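Local atomic coordinates of DUF1116 domain-containing protein (Enterococcus faecalis, PDB entry 3CLQ), a protein that is of unknown function but belongs to the AllG family, named after a subunit of oxamate carbamoyltransferase, and may have a related role. Residues 44-49 / 91-96; 65-70 / 142-147; 71-76 / 109-114; 103-108 / 138-143. All coordinates share one frame; numbering follows the deposited sequence.

Contact 1: 44-49 / 91-96; sequences TTILHA and ITFSPC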
loop_
_atom_site.group_PDB
_atom_site.type_symbol
_atom_site.label_atom_id
_atom_site.label_comp_id
_atom_site.label_asym_id
_atom_site.label_seq_id
_atom_site.Cartn_x
_atom_site.Cartn_y
_atom_site.Cartn_z
ATOM N N THR B 44 26.350 -9.950 28.834
ATOM C CA THR B 44 27.374 -10.617 28.048
ATOM C C THR B 44 26.719 -11.676 27.157
ATOM O O THR B 44 27.320 -12.703 26.842
ATOM C CB THR B 44 28.459 -11.257 28.960
ATOM O OG1 THR B 44 27.916 -12.383 29.658
ATOM C CG2 THR B 44 28.970 -10.245 29.980
ATOM N N THR B 45 25.484 -11.420 26.752
ATOM C CA THR B 45 24.729 -12.390 25.987
ATOM C C THR B 45 24.463 -11.786 24.635
ATOM O O THR B 45 23.968 -10.668 24.564
ATOM C CB THR B 45 23.355 -12.652 26.631
ATOM O OG1 THR B 45 23.451 -13.719 27.573
ATOM C CG2 THR B 45 22.348 -13.049 25.589
ATOM N N ILE B 46 24.794 -12.482 23.552
ATOM C CA ILE B 46 24.342 -11.968 22.265
ATOM C C ILE B 46 23.704 -13.000 21.343
ATOM O O ILE B 46 24.135 -14.160 21.279
ATOM C CB ILE B 46 25.356 -11.027 21.554
ATOM C CG1 ILE B 46 26.323 -11.777 20.679
ATOM C CG2 ILE B 46 26.116 -10.149 22.549
ATOM C CD1 ILE B 46 27.352 -10.832 20.133
ATOM N N LEU B 47 22.637 -12.551 20.676
ATOM C CA LEU B 47 21.756 -13.405 19.895
ATOM C C LEU B 47 22.029 -13.262 18.419
ATOM O O LEU B 47 22.415 -12.195 17.949
ATOM C CB LEU B 47 20.291 -13.042 20.153
ATOM C CG LEU B 47 19.976 -12.710 21.610
ATOM C CD1 LEU B 47 18.490 -12.624 21.857
ATOM C CD2 LEU B 47 20.613 -13.752 22.531
ATOM N N HIS B 48 21.778 -14.345 17.694
ATOM C CA HIS B 48 22.011 -14.419 16.259
ATOM C C HIS B 48 20.815 -15.129 15.611
ATOM O O HIS B 48 19.997 -15.723 16.312
ATOM C CB HIS B 48 23.284 -15.242 16.019
ATOM C CG HIS B 48 23.236 -16.604 16.638
ATOM N ND1 HIS B 48 22.704 -17.698 15.992
ATOM C CD2 HIS B 48 23.643 -17.051 17.852
ATOM C CE1 HIS B 48 22.788 -18.761 16.776
ATOM N NE2 HIS B 48 23.354 -18.396 17.912
ATOM N N ALA B 49 20.734 -15.108 14.283
ATOM C CA ALA B 49 19.712 -15.877 13.572
ATOM C C ALA B 49 20.045 -17.383 13.458
ATOM O O ALA B 49 21.176 -17.791 13.718
ATOM C CB ALA B 49 19.468 -15.283 12.191
ATOM N N ILE B 91 31.233 -15.085 26.544
ATOM C CA ILE B 91 29.971 -14.703 25.906
ATOM C C ILE B 91 29.050 -15.897 25.656
ATOM O O ILE B 91 29.501 -16.971 25.246
ATOM C CB ILE B 91 30.211 -13.949 24.590
ATOM C CG1 ILE B 91 31.036 -12.680 24.853
ATOM C CG2 ILE B 91 28.900 -13.609 23.936
ATOM C CD1 ILE B 91 31.310 -11.913 23.560
ATOM N N THR B 92 27.763 -15.713 25.931
ATOM C CA THR B 92 26.768 -16.734 25.639
ATOM C C THR B 92 26.112 -16.411 24.292
ATOM O O THR B 92 25.423 -15.396 24.139
ATOM C CB THR B 92 25.688 -16.823 26.755
ATOM O OG1 THR B 92 26.296 -17.182 27.999
ATOM C CG2 THR B 92 24.604 -17.847 26.405
ATOM N N PHE B 93 26.358 -17.270 23.311
ATOM C CA PHE B 93 25.778 -17.102 21.995
ATOM C C PHE B 93 24.615 -18.036 21.908
ATOM O O PHE B 93 24.781 -19.255 21.971
ATOM C CB PHE B 93 26.775 -17.462 20.904
ATOM C CG PHE B 93 27.919 -16.510 20.805
ATOM C CD1 PHE B 93 27.823 -15.376 20.012
ATOM C CD2 PHE B 93 29.095 -16.737 21.532
ATOM C CE1 PHE B 93 28.885 -14.493 19.922
ATOM C CE2 PHE B 93 30.151 -15.861 21.457
ATOM C CZ PHE B 93 30.061 -14.742 20.653
ATOM N N SER B 94 23.424 -17.479 21.764
ATOM C CA SER B 94 22.299 -18.347 21.551
ATOM C C SER B 94 21.327 -17.704 20.606
ATOM O O SER B 94 21.312 -16.477 20.473
ATOM C CB SER B 94 21.655 -18.776 22.883
ATOM O OG SER B 94 21.046 -17.694 23.549
ATOM N N PRO B 95 20.543 -18.538 19.909
ATOM C CA PRO B 95 19.585 -18.110 18.881
ATOM C C PRO B 95 18.464 -17.224 19.410
ATOM O O PRO B 95 17.990 -17.404 20.539
ATOM C CB PRO B 95 18.998 -19.433 18.367
ATOM C CG PRO B 95 19.976 -20.486 18.758
ATOM C CD PRO B 95 20.580 -20.004 20.056
ATOM N N CYS B 96 18.029 -16.283 18.580
ATOM C CA CYS B 96 16.845 -15.524 18.866
ATOM C C CYS B 96 15.699 -16.445 19.199
ATOM O O CYS B 96 14.877 -16.150 20.080
ATOM C CB CYS B 96 16.454 -14.703 17.656
ATOM S SG CYS B 96 17.667 -13.488 17.238
#

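Contact 2: 65-70 / 142-147; sequences AVQGAL and GANDQS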
loop_
_atom_site.group_PDB
_atom_site.type_symbol
_atom_site.label_atom_id
_atom_site.label_comp_id
_atom_site.label_asym_id
_atom_site.label_seq_id
_atom_site.Cartn_x
_atom_site.Cartn_y
_atom_site.Cartn_z
ATOM N N ALA B 65 29.164 -9.408 12.305
ATOM C CA ALA B 65 28.040 -8.914 13.085
ATOM C C ALA B 65 28.345 -8.944 14.581
ATOM O O ALA B 65 28.253 -7.926 15.247
ATOM C CB ALA B 65 26.806 -9.701 12.781
ATOM N N VAL B 66 28.726 -10.090 15.126
ATOM C CA VAL B 66 29.024 -10.093 16.556
ATOM C C VAL B 66 30.105 -9.063 16.902
ATOM O O VAL B 66 30.150 -8.548 18.017
ATOM C CB VAL B 66 29.433 -11.488 17.097
ATOM C CG1 VAL B 66 28.466 -12.561 16.582
ATOM C CG2 VAL B 66 30.834 -11.799 16.706
ATOM N N GLN B 67 30.961 -8.749 15.939
ATOM C CA GLN B 67 32.077 -7.841 16.191
ATOM C C GLN B 67 31.632 -6.398 16.283
ATOM O O GLN B 67 32.071 -5.659 17.171
ATOM C CB GLN B 67 33.145 -7.989 15.106
ATOM C CG GLN B 67 34.131 -9.118 15.391
ATOM C CD GLN B 67 34.834 -9.584 14.142
ATOM O OE1 GLN B 67 35.059 -8.803 13.211
ATOM N NE2 GLN B 67 35.175 -10.870 14.103
ATOM N N GLY B 68 30.765 -6.003 15.352
ATOM C CA GLY B 68 30.246 -4.650 15.329
ATOM C C GLY B 68 29.460 -4.495 16.606
ATOM O O GLY B 68 29.569 -3.490 17.302
ATOM N N ALA B 69 28.694 -5.530 16.925
ATOM C CA ALA B 69 27.827 -5.513 18.087
ATOM C C ALA B 69 28.658 -5.294 19.329
ATOM O O ALA B 69 28.367 -4.404 20.137
ATOM C CB ALA B 69 27.069 -6.822 18.197
ATOM N N LEU B 70 29.693 -6.109 19.474
ATOM C CA LEU B 70 30.534 -6.036 20.646
ATOM C C LEU B 70 31.118 -4.642 20.824
ATOM O O LEU B 70 31.145 -4.109 21.938
ATOM C CB LEU B 70 31.623 -7.107 20.580
ATOM C CG LEU B 70 31.456 -8.371 21.451
ATOM C CD1 LEU B 70 30.115 -8.478 22.176
ATOM C CD2 LEU B 70 31.738 -9.635 20.659
ATOM N N GLY B 142 26.685 -7.718 8.202
ATOM C CA GLY B 142 28.030 -7.951 8.706
ATOM C C GLY B 142 28.953 -6.750 8.678
ATOM O O GLY B 142 30.102 -6.855 9.118
ATOM N N ALA B 143 28.451 -5.612 8.180
ATOM C CA ALA B 143 29.251 -4.384 8.070
ATOM C C ALA B 143 29.514 -3.750 9.438
ATOM O O ALA B 143 28.628 -3.725 10.287
ATOM C CB ALA B 143 28.568 -3.398 7.154
ATOM N N ASN B 144 30.725 -3.243 9.659
ATOM C CA ASN B 144 31.065 -2.640 10.965
ATOM C C ASN B 144 32.080 -1.503 10.946
ATOM O O ASN B 144 33.026 -1.512 11.709
ATOM C CB ASN B 144 31.468 -3.707 12.000
ATOM C CG ASN B 144 32.297 -4.827 11.395
ATOM O OD1 ASN B 144 33.290 -4.588 10.720
ATOM N ND2 ASN B 144 31.892 -6.056 11.645
ATOM N N ASP B 145 31.865 -0.525 10.070
ATOM C CA ASP B 145 32.578 0.748 10.117
ATOM C C ASP B 145 32.286 1.513 11.395
ATOM O O ASP B 145 31.422 1.131 12.189
ATOM C CB ASP B 145 32.084 1.650 8.994
ATOM C CG ASP B 145 32.526 1.187 7.650
ATOM O OD1 ASP B 145 33.747 1.026 7.444
ATOM O OD2 ASP B 145 31.645 0.999 6.792
ATOM N N GLN B 146 32.983 2.630 11.561
ATOM C CA GLN B 146 32.532 3.658 12.464
ATOM C C GLN B 146 31.098 4.037 12.060
ATOM O O GLN B 146 30.190 4.068 12.901
ATOM C CB GLN B 146 33.449 4.877 12.388
ATOM C CG GLN B 146 34.023 5.322 13.735
ATOM C CD GLN B 146 33.082 5.055 14.917
ATOM O OE1 GLN B 146 33.431 4.329 15.860
ATOM N NE2 GLN B 146 31.890 5.646 14.869
ATOM N N SER B 147 30.855 4.285 10.777
ATOM C CA SER B 147 29.516 4.750 10.416
ATOM C C SER B 147 28.424 3.859 11.020
ATOM O O SER B 147 27.502 4.359 11.669
ATOM C CB SER B 147 29.346 4.992 8.908
ATOM O OG SER B 147 29.645 3.860 8.127
#

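Contact 3: 71-76 / 109-114; sequences VFEGLA and TSPNMY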
loop_
_atom_site.group_PDB
_atom_site.type_symbol
_atom_site.label_atom_id
_atom_site.label_comp_id
_atom_site.label_asym_id
_atom_site.label_seq_id
_atom_site.Cartn_x
_atom_site.Cartn_y
_atom_site.Cartn_z
ATOM N N VAL B 71 31.563 -4.034 19.729
ATOM C CA VAL B 71 32.096 -2.683 19.820
ATOM C C VAL B 71 31.028 -1.725 20.320
ATOM O O VAL B 71 31.292 -0.876 21.162
ATOM C CB VAL B 71 32.700 -2.190 18.485
ATOM C CG1 VAL B 71 33.034 -0.684 18.564
ATOM C CG2 VAL B 71 33.963 -2.993 18.155
ATOM N N PHE B 72 29.813 -1.876 19.803
ATOM C CA PHE B 72 28.688 -1.048 20.226
ATOM C C PHE B 72 28.348 -1.240 21.717
ATOM O O PHE B 72 28.287 -0.268 22.480
ATOM C CB PHE B 72 27.490 -1.310 19.314
ATOM C CG PHE B 72 26.161 -0.965 19.923
ATOM C CD1 PHE B 72 25.665 0.329 19.848
ATOM C CD2 PHE B 72 25.390 -1.949 20.539
ATOM C CE1 PHE B 72 24.437 0.641 20.390
ATOM C CE2 PHE B 72 24.173 -1.642 21.091
ATOM C CZ PHE B 72 23.691 -0.341 21.015
ATOM N N GLU B 73 28.149 -2.492 22.126
ATOM C CA GLU B 73 27.902 -2.804 23.532
ATOM C C GLU B 73 29.018 -2.284 24.426
ATOM O O GLU B 73 28.789 -1.975 25.595
ATOM C CB GLU B 73 27.719 -4.305 23.740
ATOM C CG GLU B 73 26.402 -4.831 23.206
ATOM C CD GLU B 73 25.184 -4.213 23.895
ATOM O OE1 GLU B 73 25.254 -3.952 25.121
ATOM O OE2 GLU B 73 24.149 -4.000 23.214
ATOM N N GLY B 74 30.217 -2.176 23.854
ATOM C CA GLY B 74 31.358 -1.585 24.532
ATOM C C GLY B 74 32.186 -2.655 25.197
ATOM O O GLY B 74 32.866 -2.397 26.196
ATOM N N LEU B 75 32.131 -3.861 24.641
ATOM C CA LEU B 75 32.860 -4.994 25.210
ATOM C C LEU B 75 34.225 -5.229 24.532
ATOM O O LEU B 75 35.034 -6.025 25.003
ATOM C CB LEU B 75 31.988 -6.260 25.204
ATOM C CG LEU B 75 30.660 -6.148 25.973
ATOM C CD1 LEU B 75 29.841 -7.434 25.886
ATOM C CD2 LEU B 75 30.893 -5.771 27.427
ATOM N N ALA B 76 34.477 -4.520 23.434
ATOM C CA ALA B 76 35.811 -4.498 22.835
ATOM C C ALA B 76 36.082 -3.159 22.162
ATOM O O ALA B 76 35.178 -2.529 21.600
ATOM C CB ALA B 76 35.984 -5.638 21.854
ATOM N N THR B 109 21.698 -9.516 17.932
ATOM C CA THR B 109 20.896 -8.670 18.797
ATOM C C THR B 109 21.533 -8.655 20.177
ATOM O O THR B 109 21.660 -9.702 20.811
ATOM C CB THR B 109 19.456 -9.193 18.828
ATOM O OG1 THR B 109 19.004 -9.299 17.483
ATOM C CG2 THR B 109 18.534 -8.278 19.580
ATOM N N SER B 110 21.966 -7.478 20.614
ATOM C CA SER B 110 22.705 -7.358 21.851
ATOM C C SER B 110 21.929 -6.517 22.835
ATOM O O SER B 110 21.104 -5.728 22.425
ATOM C CB SER B 110 24.057 -6.717 21.576
ATOM O OG SER B 110 23.947 -5.311 21.495
ATOM N N PRO B 111 22.202 -6.668 24.137
ATOM C CA PRO B 111 21.425 -6.063 25.220
ATOM C C PRO B 111 20.938 -4.637 24.984
ATOM O O PRO B 111 19.817 -4.314 25.399
ATOM C CB PRO B 111 22.390 -6.090 26.383
ATOM C CG PRO B 111 23.191 -7.313 26.148
ATOM C CD PRO B 111 23.324 -7.466 24.662
ATOM N N ASN B 112 21.742 -3.795 24.328
ATOM C CA ASN B 112 21.369 -2.376 24.149
ATOM C C ASN B 112 20.726 -1.967 22.819
ATOM O O ASN B 112 20.474 -0.782 22.579
ATOM C CB ASN B 112 22.537 -1.464 24.493
ATOM C CG ASN B 112 22.875 -1.526 25.944
ATOM O OD1 ASN B 112 22.089 -1.097 26.787
ATOM N ND2 ASN B 112 24.027 -2.090 26.260
HETATM N N MSE B 113 20.447 -2.940 21.961
HETATM C CA MSE B 113 19.621 -2.662 20.806
HETATM C C MSE B 113 18.175 -2.595 21.251
HETATM O O MSE B 113 17.789 -3.270 22.205
HETATM C CB MSE B 113 19.800 -3.729 19.743
HETATM C CG MSE B 113 21.142 -3.629 19.095
HETATM SE SE MSE B 113 21.539 -5.162 17.976
HETATM C CE MSE B 113 23.408 -5.343 18.486
ATOM N N TYR B 114 17.384 -1.767 20.573
ATOM C CA TYR B 114 15.963 -1.705 20.848
ATOM C C TYR B 114 15.258 -2.800 20.076
ATOM O O TYR B 114 15.659 -3.118 18.958
ATOM C CB TYR B 114 15.414 -0.332 20.486
ATOM C CG TYR B 114 15.466 0.589 21.650
ATOM C CD1 TYR B 114 16.664 1.201 22.020
ATOM C CD2 TYR B 114 14.339 0.815 22.427
ATOM C CE1 TYR B 114 16.730 2.039 23.147
ATOM C CE2 TYR B 114 14.388 1.652 23.539
ATOM C CZ TYR B 114 15.588 2.251 23.894
ATOM O OH TYR B 114 15.643 3.062 24.990
#

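Contact 4: 103-108 / 138-143; sequences GSMAGV and VLRFGA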
loop_
_atom_site.group_PDB
_atom_site.type_symbol
_atom_site.label_atom_id
_atom_site.label_comp_id
_atom_site.label_asym_id
_atom_site.label_seq_id
_atom_site.Cartn_x
_atom_site.Cartn_y
_atom_site.Cartn_z
ATOM N N GLY B 103 15.538 -12.847 14.243
ATOM C CA GLY B 103 16.493 -11.874 13.747
ATOM C C GLY B 103 16.673 -11.922 12.247
ATOM O O GLY B 103 16.898 -12.998 11.651
ATOM N N SER B 104 16.542 -10.747 11.631
ATOM C CA SER B 104 16.759 -10.587 10.194
ATOM C C SER B 104 18.245 -10.690 9.783
ATOM O O SER B 104 19.118 -10.074 10.416
ATOM C CB SER B 104 16.187 -9.264 9.722
ATOM O OG SER B 104 16.443 -9.142 8.338
HETATM N N MSE B 105 18.494 -11.452 8.709
HETATM C CA MSE B 105 19.832 -11.854 8.239
HETATM C C MSE B 105 20.755 -12.409 9.336
HETATM O O MSE B 105 20.549 -13.516 9.843
HETATM C CB MSE B 105 20.523 -10.728 7.468
HETATM C CG MSE B 105 19.732 -10.166 6.302
HETATM SE SE MSE B 105 19.238 -11.418 4.849
HETATM C CE MSE B 105 17.393 -11.894 5.421
ATOM N N ALA B 106 21.794 -11.658 9.687
ATOM C CA ALA B 106 22.716 -12.138 10.711
ATOM C C ALA B 106 21.959 -12.202 12.046
ATOM O O ALA B 106 22.255 -13.031 12.918
ATOM C CB ALA B 106 23.938 -11.246 10.800
ATOM N N GLY B 107 20.973 -11.326 12.184
ATOM C CA GLY B 107 20.023 -11.397 13.284
ATOM C C GLY B 107 20.624 -11.020 14.622
ATOM O O GLY B 107 19.973 -11.140 15.672
ATOM N N VAL B 108 21.865 -10.548 14.593
ATOM C CA VAL B 108 22.569 -10.291 15.839
ATOM C C VAL B 108 21.802 -9.271 16.634
ATOM O O VAL B 108 21.298 -8.294 16.085
ATOM C CB VAL B 108 23.993 -9.809 15.625
ATOM C CG1 VAL B 108 24.631 -9.492 16.960
ATOM C CG2 VAL B 108 24.782 -10.878 14.926
ATOM N N VAL B 138 25.137 -1.999 6.501
ATOM C CA VAL B 138 24.326 -2.275 7.676
ATOM C C VAL B 138 24.833 -3.507 8.405
ATOM O O VAL B 138 25.351 -4.425 7.780
ATOM C CB VAL B 138 22.859 -2.503 7.248
ATOM C CG1 VAL B 138 22.230 -3.607 8.034
ATOM C CG2 VAL B 138 22.054 -1.225 7.377
ATOM N N LEU B 139 24.659 -3.516 9.724
ATOM C CA LEU B 139 25.142 -4.586 10.583
ATOM C C LEU B 139 24.580 -5.968 10.270
ATOM O O LEU B 139 25.309 -6.964 10.303
ATOM C CB LEU B 139 24.839 -4.276 12.043
ATOM C CG LEU B 139 25.324 -5.404 12.959
ATOM C CD1 LEU B 139 26.770 -5.169 13.367
ATOM C CD2 LEU B 139 24.422 -5.573 14.197
ATOM N N ARG B 140 23.293 -6.049 9.982
ATOM C CA ARG B 140 22.689 -7.358 9.736
ATOM C C ARG B 140 23.327 -8.108 8.544
ATOM O O ARG B 140 23.093 -9.315 8.366
ATOM C CB ARG B 140 21.167 -7.265 9.597
ATOM C CG ARG B 140 20.690 -6.780 8.258
ATOM C CD ARG B 140 19.190 -6.532 8.302
ATOM N NE ARG B 140 18.825 -5.344 7.532
ATOM C CZ ARG B 140 18.253 -5.383 6.335
ATOM N NH1 ARG B 140 17.951 -6.544 5.760
ATOM N NH2 ARG B 140 17.970 -4.257 5.709
ATOM N N PHE B 141 24.140 -7.400 7.757
ATOM C CA PHE B 141 24.867 -7.999 6.635
ATOM C C PHE B 141 26.347 -8.054 6.963
ATOM O O PHE B 141 27.167 -8.364 6.106
ATOM C CB PHE B 141 24.678 -7.199 5.341
ATOM C CG PHE B 141 23.327 -7.345 4.721
ATOM C CD1 PHE B 141 22.904 -8.572 4.229
ATOM C CD2 PHE B 141 22.475 -6.250 4.619
ATOM C CE1 PHE B 141 21.645 -8.713 3.644
ATOM C CE2 PHE B 141 21.217 -6.375 4.033
ATOM C CZ PHE B 141 20.800 -7.611 3.541
ATOM N N GLY B 142 26.685 -7.718 8.202
ATOM C CA GLY B 142 28.030 -7.951 8.706
ATOM C C GLY B 142 28.953 -6.750 8.678
ATOM O O GLY B 142 30.102 -6.855 9.118
ATOM N N ALA B 143 28.451 -5.612 8.180
ATOM C CA ALA B 143 29.251 -4.384 8.070
ATOM C C ALA B 143 29.514 -3.750 9.438
ATOM O O ALA B 143 28.628 -3.725 10.287
ATOM C CB ALA B 143 28.568 -3.398 7.154
#

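Contact 1: 44-49 / 91-96
Ile46 and Phe93 lie side by side and point the same way from two parallel strands, with Ile46 CG1 meeting Phe93 CE1 at 3.8 Å. Ile46 holds CG1 between its backbone N and carbonyl carbon (chi1 89°), which brings this branch beside the ring, while CG2 of Ile91 sits over one ring face, toward the rim. This is the tightly packed side: helix 60-73 covers it, with Val66 against both Ile46 and Phe93 and Leu70 against Ile91. Its packing continues at His48, where Pro95 CA lies over one face of the imidazole, 4.0 Å from the ring centroid, in a CH-pi contact. The ring is also fixed in rotation, since His48 ND1 donates to Ala49 O at 2.7 Å.

The two strands, 45-48 and 92-95, are neighbours in a beta-alpha-beta crossover whose connection includes helices 60-73 and 79-87. The short strand axes are inclined at 32° to each other. Thr92 N bonds to Thr44 O at 3.2 Å and Ile46 N to Thr92 O at 3.0 Å; the next link, Ser94 N to Ile46 O, is weak at 3.4 Å. Past this slack point Cys96 N rejoins His48 O at 3.1 Å.

The opposite face is looser. There Thr45 OG1 comes only within 3.9 Å of Thr92 CB and takes Thr42 as its polar partner. Ser94 OG, beside Leu47 CD2, turns to His99 for its hydrogen bond. Thr44 and Thr92 are exposed, so solvent reaches this end of the strand pair, whereas Leu47, farther along, is buried and lays CB against the sulfur of Cys96.

Contact 2: 65-70 / 142-147
The lead-in to helix 146-168 crosses the flank of helix 60-73 here, and Asn144 and Gly142 of the lead-in meet Gly68 and Ala65 of the helix. Gly68 offers bare backbone, which lets the Asn144 side chain come in close: Asn144 CB rests 3.7 Å from Gly68 CA. From there the amide runs along the helix surface, its ND2 being 3.9 Å from Gly68 N and 4.2 Å from Gln67 CB. A chi1 of 38° places CG between the backbone N and carbonyl carbon of Asn144 and gives the amide this course. The polar end of the amide finds its partner one residue before the segment, in a weak hydrogen bond from ND2 to Gly64 O. Gly142 makes the second touch, with CA 4.0 Å from Ala65 N; its positive phi of 99° turns the chain at this point. The two segments therefore meet by van der Waals packing of backbone and short side chains, over a small interface of 163 Å². Gln67 directs NE2 to the hydroxyl of Tyr55. Helix 79-87 packs beside the contact, with Leu79 against Asn144 and Ala82 and Asp83 against Gln67, so that Asn144 touches both helices, 60-73 and 79-87.

Contact 3: 71-76 / 109-114
Phe72 pushes the edge of its ring against the turn formed by Ser110 to Met113. With CG anti to the backbone N (chi1 157°), the ring reaches out from helix 60-73 so that CZ approaches Asn112 O at 3.6 Å and CE2 approaches Ser110 OG at 3.7 Å, both oxygens lying near the ring plane. CE2 also packs on Met113 CG at 4.1 Å, and Leu152, Ile153 and Arg156 of helix 146-168 touch the same ring. The adjoining Glu73, in the last turn of the helix, bends at chi2 to bring its carboxylate onto the turn. Asn112 ND2 donates to Glu73 OE1 at 2.5 Å. The carboxylate and amide planes are nearly parallel, 11° apart, but the bond is bent (134° at the hydrogen), with ND2 on the syn side and tilted out of the carboxylate plane. Asn112 N donates to Glu73 OE2 at 2.7 Å, although OE2 is less certain because the model sets it too close to Ser110 OG. The receiving loop is a type I turn closed by Met113 N to Ser110 O, while the helix ends in a Schellman motif with Gly74 at C-prime. If OE2 is rightly placed, the two carboxylate oxygens take both the side-chain and the backbone N-H of Asn112. Lys33, whose NZ bonds OD1 at the other end of that amide, would probably polarise it and favour its donation to Glu73.

Contact 4: 103-108 / 138-143
Arg140 O accepts the backbone N-H of Ala106 at 3.0 Å, in the carbonyl plane and on a lone pair. The same oxygen is closely packed by two beta carbons, Met105 CB at 3.1 Å and Ala106 CB at 3.2 Å. Alongside, selenomethionine Met105 sets CG 3.6 Å from Phe141 CE1, and its selenium stands obliquely to that ring, 4.9 Å from the centroid, as a Met-aromatic contact. The Arg140 side chain runs along Ser104: its CB lies 3.6 Å from Ser104 O and its CD 3.8 Å from Ser104 OG. The guanidinium in turn has Phe141 CE2 over one face, so the arginine and phenylalanine side chains pack on each other while Met105 touches both.

Farther out, Tyr231 binds Ser104 OG through its hydroxyl and also touches Arg140. Glu133 accepts the backbone N-H of Leu139 and, weakly, that of Arg140, tying down the start of segment 138-143. Ala106 and Val108 rest on Ala65 of helix 60-73. Met105 has a positive phi of 48°, as the second residue of a type II' beta turn running from Ser104 to Gly107; this turn docks on the short 3-10 segment 139-141, joining two loops in the buried part of the fold.

Helix 60-73 runs through the whole group: it supplies a segment to contacts 2 and 3, covers Ile46 and Phe93 of contact 1, and carries Ala65, whose CB lies 3.2 Å from Val108 CG2 of contact 4. The loop between strands 92-95 and 114-120 makes further connections, supplying first contact 4 (103-108) and then, directly after it, contact 3 (109-114). Leu47 O of contact 1 is 2.8 Å from Thr109 N of contact 3, and Ala49 N is 2.9 Å from Ala106 O of contact 4, both probable hydrogen bonds. Contacts 2 and 4, with centres about 9 Å apart, share Gly142 and Ala143. Contact 3 is nested inside the chain loop that contact 2 closes.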